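Local coordinates for protein B-agarase (Saccharophagus degradans, PDB 4BQ2) that probably hydrolyses beta-1,4 linkages of agarose from a chain end, as an exo-acting beta-agarase of glycoside hydrolase family 50, at residues L511-R521 against E551-K559. Sequence-based numbering, arbitrary orientation.
Sequences LGRPSEGVPTR and EFDLGVDVK
Val556 N donates to Leu511 O at 2.9 Å and Ser515 N to Asp553 O at 3.0 Å, tying two antiparallel loops together in a small helical subdomain at the periphery of the enzyme. One loop joins helices 505-511 and 519-532; the other leaves helix 549-552 through a type I turn, Phe552 to Gly555. Between the two bonds Gly555, with positive phi, packs its CA against the Leu511, Gly512 and Arg513 carbonyls through CA-H...O contacts, Arg513 O nearest at 3.3 Å. A water extends the link, donating to Asp553 O and accepting from Glu516 N.

The Arg521 guanidinium bridges the two loops. Its chain, bent at chi2 (52°), brings NE and NH2 side-on to Leu511 O, which lies in the guanidinium plane; NH2 makes the shorter bond (3.0 Å), near the carbonyl plane, NE comes from above it, and Val556 N is the third donor. NH1 forms a salt bridge with Asp553 OD1 whose hydrogen bond is weak (3.2 Å); OD1 also bonds Ser525, while Asp553 OD2 pairs with Lys529. The same guanidinium makes an off-centre cation-pi contact with Phe552, NH2 over one face toward the rim, the planes 44° apart. Leu511 CD2 touches Phe552 CZ at 4.0 Å. Arg521 NH2 and Gly555 N reach Phe552 O from opposite faces of its carbonyl plane, NH2 at 2.8 Å.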
ATOM      1  N   LEU A 511      28.698  -6.206  -0.104  1.00 21.44           N
ATOM      2  CA  LEU A 511      29.925  -7.019  -0.075  1.00 23.20           C
ATOM      3  C   LEU A 511      30.562  -7.048  -1.460  1.00 24.26           C
ATOM      4  O   LEU A 511      31.783  -7.143  -1.581  1.00 27.80           O
ATOM      5  CB  LEU A 511      29.649  -8.436   0.419  1.00 21.81           C
ATOM      6  CG  LEU A 511      29.503  -8.549   1.937  1.00 22.05           C
ATOM      7  CD1 LEU A 511      29.008  -9.937   2.314  1.00 21.52           C
ATOM      8  CD2 LEU A 511      30.808  -8.205   2.651  1.00 22.03           C
ATOM      9  N   GLY A 512      29.722  -6.940  -2.491  1.00 24.79           N
ATOM     10  CA  GLY A 512      30.168  -6.848  -3.883  1.00 23.61           C
ATOM     11  C   GLY A 512      30.933  -5.579  -4.218  1.00 23.57           C
ATOM     12  O   GLY A 512      31.632  -5.529  -5.232  1.00 22.47           O
ATOM     13  N   ARG A 513      30.840  -4.563  -3.359  1.00 23.19           N
ATOM     14  CA  ARG A 513      31.482  -3.268  -3.601  1.00 22.63           C
ATOM     15  C   ARG A 513      32.812  -3.105  -2.840  1.00 25.27           C
ATOM     16  O   ARG A 513      33.022  -3.721  -1.787  1.00 23.33           O
ATOM     17  CB  ARG A 513      30.528  -2.106  -3.210  1.00 24.40           C
ATOM     18  CG  ARG A 513      29.202  -2.104  -3.952  1.00 22.93           C
ATOM     19  CD  ARG A 513      28.209  -1.110  -3.328  1.00 23.44           C
ATOM     20  NE  ARG A 513      28.580   0.311  -3.495  1.00 22.13           N
ATOM     21  CZ  ARG A 513      27.913   1.332  -2.950  1.00 24.69           C
ATOM     22  NH1 ARG A 513      26.830   1.103  -2.200  1.00 22.68           N
ATOM     23  NH2 ARG A 513      28.303   2.597  -3.171  1.00 24.96           N
ATOM     24  N   PRO A 514      33.717  -2.265  -3.375  1.00 26.11           N
ATOM     25  CA  PRO A 514      34.938  -1.848  -2.672  1.00 27.05           C
ATOM     26  C   PRO A 514      34.643  -1.068  -1.378  1.00 26.95           C
ATOM     27  O   PRO A 514      33.657  -0.319  -1.319  1.00 23.44           O
ATOM     28  CB  PRO A 514      35.621  -0.921  -3.682  1.00 25.95           C
ATOM     29  CG  PRO A 514      34.530  -0.457  -4.589  1.00 26.50           C
ATOM     30  CD  PRO A 514      33.587  -1.611  -4.689  1.00 27.40           C
ATOM     31  N   SER A 515      35.502  -1.228  -0.369  1.00 26.02           N
ATOM     32  CA  SER A 515      35.370  -0.461   0.874  1.00 26.54           C
ATOM     33  C   SER A 515      35.632   1.036   0.707  1.00 27.08           C
ATOM     34  O   SER A 515      34.987   1.860   1.370  1.00 25.27           O
ATOM     35  CB  SER A 515      36.311  -1.015   1.948  1.00 25.68           C
ATOM     36  OG  SER A 515      35.990  -2.369   2.263  1.00 26.84           O
ATOM     37  N   GLU A 516      36.605   1.389  -0.141  1.00 26.26           N
ATOM     38  CA  GLU A 516      36.946   2.792  -0.361  1.00 27.76           C
ATOM     39  C   GLU A 516      35.750   3.607  -0.834  1.00 27.08           C
ATOM     40  O   GLU A 516      35.126   3.278  -1.838  1.00 25.64           O
ATOM     41  CB  GLU A 516      38.107   2.943  -1.368  1.00 29.95           C
ATOM     42  CG  GLU A 516      38.467   4.396  -1.696  1.00 31.52           C
ATOM     43  CD  GLU A 516      39.615   4.522  -2.711  1.00 37.67           C
ATOM     44  OE1 GLU A 516      40.143   3.479  -3.164  1.00 38.08           O
ATOM     45  OE2 GLU A 516      39.993   5.668  -3.062  1.00 42.58           O
ATOM     46  N   GLY A 517      35.449   4.675  -0.094  1.00 28.14           N
ATOM     47  CA  GLY A 517      34.350   5.585  -0.449  1.00 26.28           C
ATOM     48  C   GLY A 517      32.957   5.088  -0.041  1.00 24.64           C
ATOM     49  O   GLY A 517      31.985   5.759  -0.338  1.00 23.24           O
ATOM     50  N   VAL A 518      32.875   3.927   0.623  1.00 23.47           N
ATOM     51  CA  VAL A 518      31.578   3.254   0.953  1.00 23.00           C
ATOM     52  C   VAL A 518      31.559   2.941   2.451  1.00 21.91           C
ATOM     53  O   VAL A 518      31.993   1.851   2.905  1.00 20.89           O
ATOM     54  CB  VAL A 518      31.330   1.974   0.100  1.00 22.25           C
ATOM     55  CG1 VAL A 518      29.914   1.422   0.271  1.00 19.96           C
ATOM     56  CG2 VAL A 518      31.549   2.272  -1.381  1.00 22.91           C
ATOM     57  N   PRO A 519      31.088   3.909   3.251  1.00 20.99           N
ATOM     58  CA  PRO A 519      31.119   3.751   4.706  1.00 20.68           C
ATOM     59  C   PRO A 519      30.487   2.452   5.217  1.00 21.86           C
ATOM     60  O   PRO A 519      31.053   1.827   6.116  1.00 20.80           O
ATOM     61  CB  PRO A 519      30.335   4.969   5.188  1.00 21.46           C
ATOM     62  CG  PRO A 519      30.752   6.022   4.201  1.00 21.50           C
ATOM     63  CD  PRO A 519      30.789   5.309   2.871  1.00 21.73           C
ATOM     64  N   THR A 520      29.346   2.045   4.661  1.00 20.40           N
ATOM     65  CA  THR A 520      28.672   0.813   5.127  1.00 20.74           C
ATOM     66  C   THR A 520      29.554  -0.414   4.797  1.00 21.11           C
ATOM     67  O   THR A 520      29.627  -1.373   5.566  1.00 20.03           O
ATOM     68  CB  THR A 520      27.228   0.681   4.528  1.00 19.70           C
ATOM     69  OG1 THR A 520      26.340   1.656   5.127  1.00 19.08           O
ATOM     70  CG2 THR A 520      26.661  -0.679   4.773  1.00 19.62           C
ATOM     71  N   ARG A 521      30.227  -0.370   3.660  1.00 23.50           N
ATOM     72  CA  ARG A 521      31.156  -1.474   3.284  1.00 24.01           C
ATOM     73  C   ARG A 521      32.359  -1.498   4.237  1.00 24.07           C
ATOM     74  O   ARG A 521      32.797  -2.579   4.673  1.00 21.36           O
ATOM     75  CB  ARG A 521      31.592  -1.377   1.822  1.00 24.01           C
ATOM     76  CG  ARG A 521      32.545  -2.495   1.323  1.00 23.00           C
ATOM     77  CD  ARG A 521      32.017  -3.887   1.604  1.00 23.62           C
ATOM     78  NE  ARG A 521      32.595  -4.942   0.738  1.00 24.61           N
ATOM     79  CZ  ARG A 521      33.808  -5.479   0.874  1.00 25.13           C
ATOM     80  NH1 ARG A 521      34.655  -5.029   1.780  1.00 25.04           N
ATOM     81  NH2 ARG A 521      34.195  -6.449   0.060  1.00 25.19           N
ATOM     82  N   GLU A 551      42.509  -7.524  -1.118  1.00 31.79           N
ATOM     83  CA  GLU A 551      41.691  -8.022  -2.236  1.00 31.91           C
ATOM     84  C   GLU A 551      40.217  -8.152  -1.833  1.00 29.70           C
ATOM     85  O   GLU A 551      39.306  -7.844  -2.608  1.00 27.40           O
ATOM     86  CB  GLU A 551      42.199  -9.365  -2.775  1.00 29.87           C
ATOM     87  CG  GLU A 551      41.556  -9.750  -4.106  1.00 33.78           C
ATOM     88  CD  GLU A 551      42.181 -10.983  -4.774  1.00 37.04           C
ATOM     89  OE1 GLU A 551      42.693 -11.894  -4.077  1.00 37.39           O
ATOM     90  OE2 GLU A 551      42.150 -11.032  -6.020  1.00 39.31           O
ATOM     91  N   PHE A 552      39.978  -8.629  -0.616  1.00 31.73           N
ATOM     92  CA  PHE A 552      38.618  -8.692  -0.102  1.00 29.51           C
ATOM     93  C   PHE A 552      37.971  -7.295  -0.174  1.00 29.23           C
ATOM     94  O   PHE A 552      36.805  -7.152  -0.592  1.00 28.47           O
ATOM     95  CB  PHE A 552      38.613  -9.185   1.342  1.00 30.34           C
ATOM     96  CG  PHE A 552      37.270  -9.077   1.989  1.00 30.35           C
ATOM     97  CD1 PHE A 552      36.319 -10.068   1.793  1.00 29.79           C
ATOM     98  CD2 PHE A 552      36.939  -7.954   2.737  1.00 31.87           C
ATOM     99  CE1 PHE A 552      35.068  -9.969   2.373  1.00 31.62           C
ATOM    100  CE2 PHE A 552      35.680  -7.842   3.316  1.00 32.78           C
ATOM    101  CZ  PHE A 552      34.750  -8.856   3.137  1.00 31.65           C
ATOM    102  N   ASP A 553      38.737  -6.277   0.214  1.00 28.03           N
ATOM    103  CA  ASP A 553      38.248  -4.884   0.239  1.00 30.31           C
ATOM    104  C   ASP A 553      38.101  -4.205  -1.113  1.00 31.85           C
ATOM    105  O   ASP A 553      37.754  -3.012  -1.175  1.00 30.04           O
ATOM    106  CB  ASP A 553      39.078  -4.025   1.188  1.00 30.33           C
ATOM    107  CG  ASP A 553      38.760  -4.314   2.659  1.00 30.57           C
ATOM    108  OD1 ASP A 553      37.631  -4.792   2.967  1.00 26.72           O
ATOM    109  OD2 ASP A 553      39.642  -4.071   3.509  1.00 32.11           O
ATOM    110  N   LEU A 554      38.348  -4.954  -2.191  1.00 30.30           N
ATOM    111  CA  LEU A 554      38.030  -4.485  -3.550  1.00 32.36           C
ATOM    112  C   LEU A 554      36.587  -4.783  -3.929  1.00 30.71           C
ATOM    113  O   LEU A 554      36.101  -4.297  -4.942  1.00 31.42           O
ATOM    114  CB  LEU A 554      38.934  -5.149  -4.602  1.00 31.50           C
ATOM    115  CG  LEU A 554      40.447  -4.980  -4.493  1.00 34.26           C
ATOM    116  CD1 LEU A 554      41.111  -5.957  -5.462  1.00 34.60           C
ATOM    117  CD2 LEU A 554      40.873  -3.544  -4.754  1.00 31.06           C
ATOM    118  N   GLY A 555      35.910  -5.602  -3.128  1.00 30.64           N
ATOM    119  CA  GLY A 555      34.592  -6.077  -3.485  1.00 27.72           C
ATOM    120  C   GLY A 555      34.655  -7.530  -3.905  1.00 29.43           C
ATOM    121  O   GLY A 555      35.525  -7.930  -4.669  1.00 28.43           O
ATOM    122  N   VAL A 556      33.717  -8.316  -3.400  1.00 29.14           N
ATOM    123  CA  VAL A 556      33.662  -9.758  -3.639  1.00 27.82           C
ATOM    124  C   VAL A 556      32.243 -10.100  -4.074  1.00 30.32           C
ATOM    125  O   VAL A 556      31.271  -9.721  -3.386  1.00 28.05           O
ATOM    126  CB  VAL A 556      33.947 -10.540  -2.339  1.00 26.16           C
ATOM    127  CG1 VAL A 556      33.634 -12.031  -2.510  1.00 25.43           C
ATOM    128  CG2 VAL A 556      35.372 -10.294  -1.865  1.00 25.68           C
ATOM    129  N   ASP A 557      32.143 -10.819  -5.196  1.00 29.40           N
ATOM    130  CA  ASP A 557      30.867 -11.218  -5.810  1.00 31.69           C
ATOM    131  C   ASP A 557      30.203 -12.468  -5.138  1.00 31.32           C
ATOM    132  O   ASP A 557      30.111 -13.580  -5.702  1.00 31.35           O
ATOM    133  CB  ASP A 557      31.078 -11.374  -7.320  1.00 32.65           C
ATOM    134  CG  ASP A 557      29.807 -11.711  -8.068  1.00 33.51           C
ATOM    135  OD1 ASP A 557      28.696 -11.381  -7.599  1.00 32.39           O
ATOM    136  OD2 ASP A 557      29.929 -12.312  -9.154  1.00 36.01           O
ATOM    137  N   VAL A 558      29.742 -12.264  -3.914  1.00 28.66           N
ATOM    138  CA  VAL A 558      29.069 -13.307  -3.142  1.00 26.69           C
ATOM    139  C   VAL A 558      27.749 -13.700  -3.784  1.00 27.55           C
ATOM    140  O   VAL A 558      27.205 -14.767  -3.507  1.00 28.70           O
ATOM    141  CB  VAL A 558      28.904 -12.890  -1.671  1.00 26.13           C
ATOM    142  CG1 VAL A 558      30.254 -12.926  -0.968  1.00 25.11           C
ATOM    143  CG2 VAL A 558      28.278 -11.503  -1.553  1.00 23.28           C
ATOM    144  N   LYS A 559      27.264 -12.850  -4.686  1.00 29.53           N
ATOM    145  CA  LYS A 559      25.981 -13.038  -5.347  1.00 29.90           C
ATOM    146  C   LYS A 559      25.929 -14.346  -6.122  1.00 31.06           C
ATOM    147  O   LYS A 559      24.885 -14.964  -6.207  1.00 28.89           O
ATOM    148  CB  LYS A 559      25.715 -11.843  -6.257  1.00 36.10           C
ATOM    149  CG  LYS A 559      24.546 -11.945  -7.207  1.00 41.09           C
ATOM    150  CD  LYS A 559      24.276 -10.575  -7.830  1.00 48.02           C
ATOM    151  CE  LYS A 559      25.547  -9.778  -8.145  1.00 51.21           C
ATOM    152  NZ  LYS A 559      26.356 -10.263  -9.310  1.00 54.63           N
TER
HETATM  153  O   HOH W   1      38.648  -0.431  -1.255  1.00 24.85           O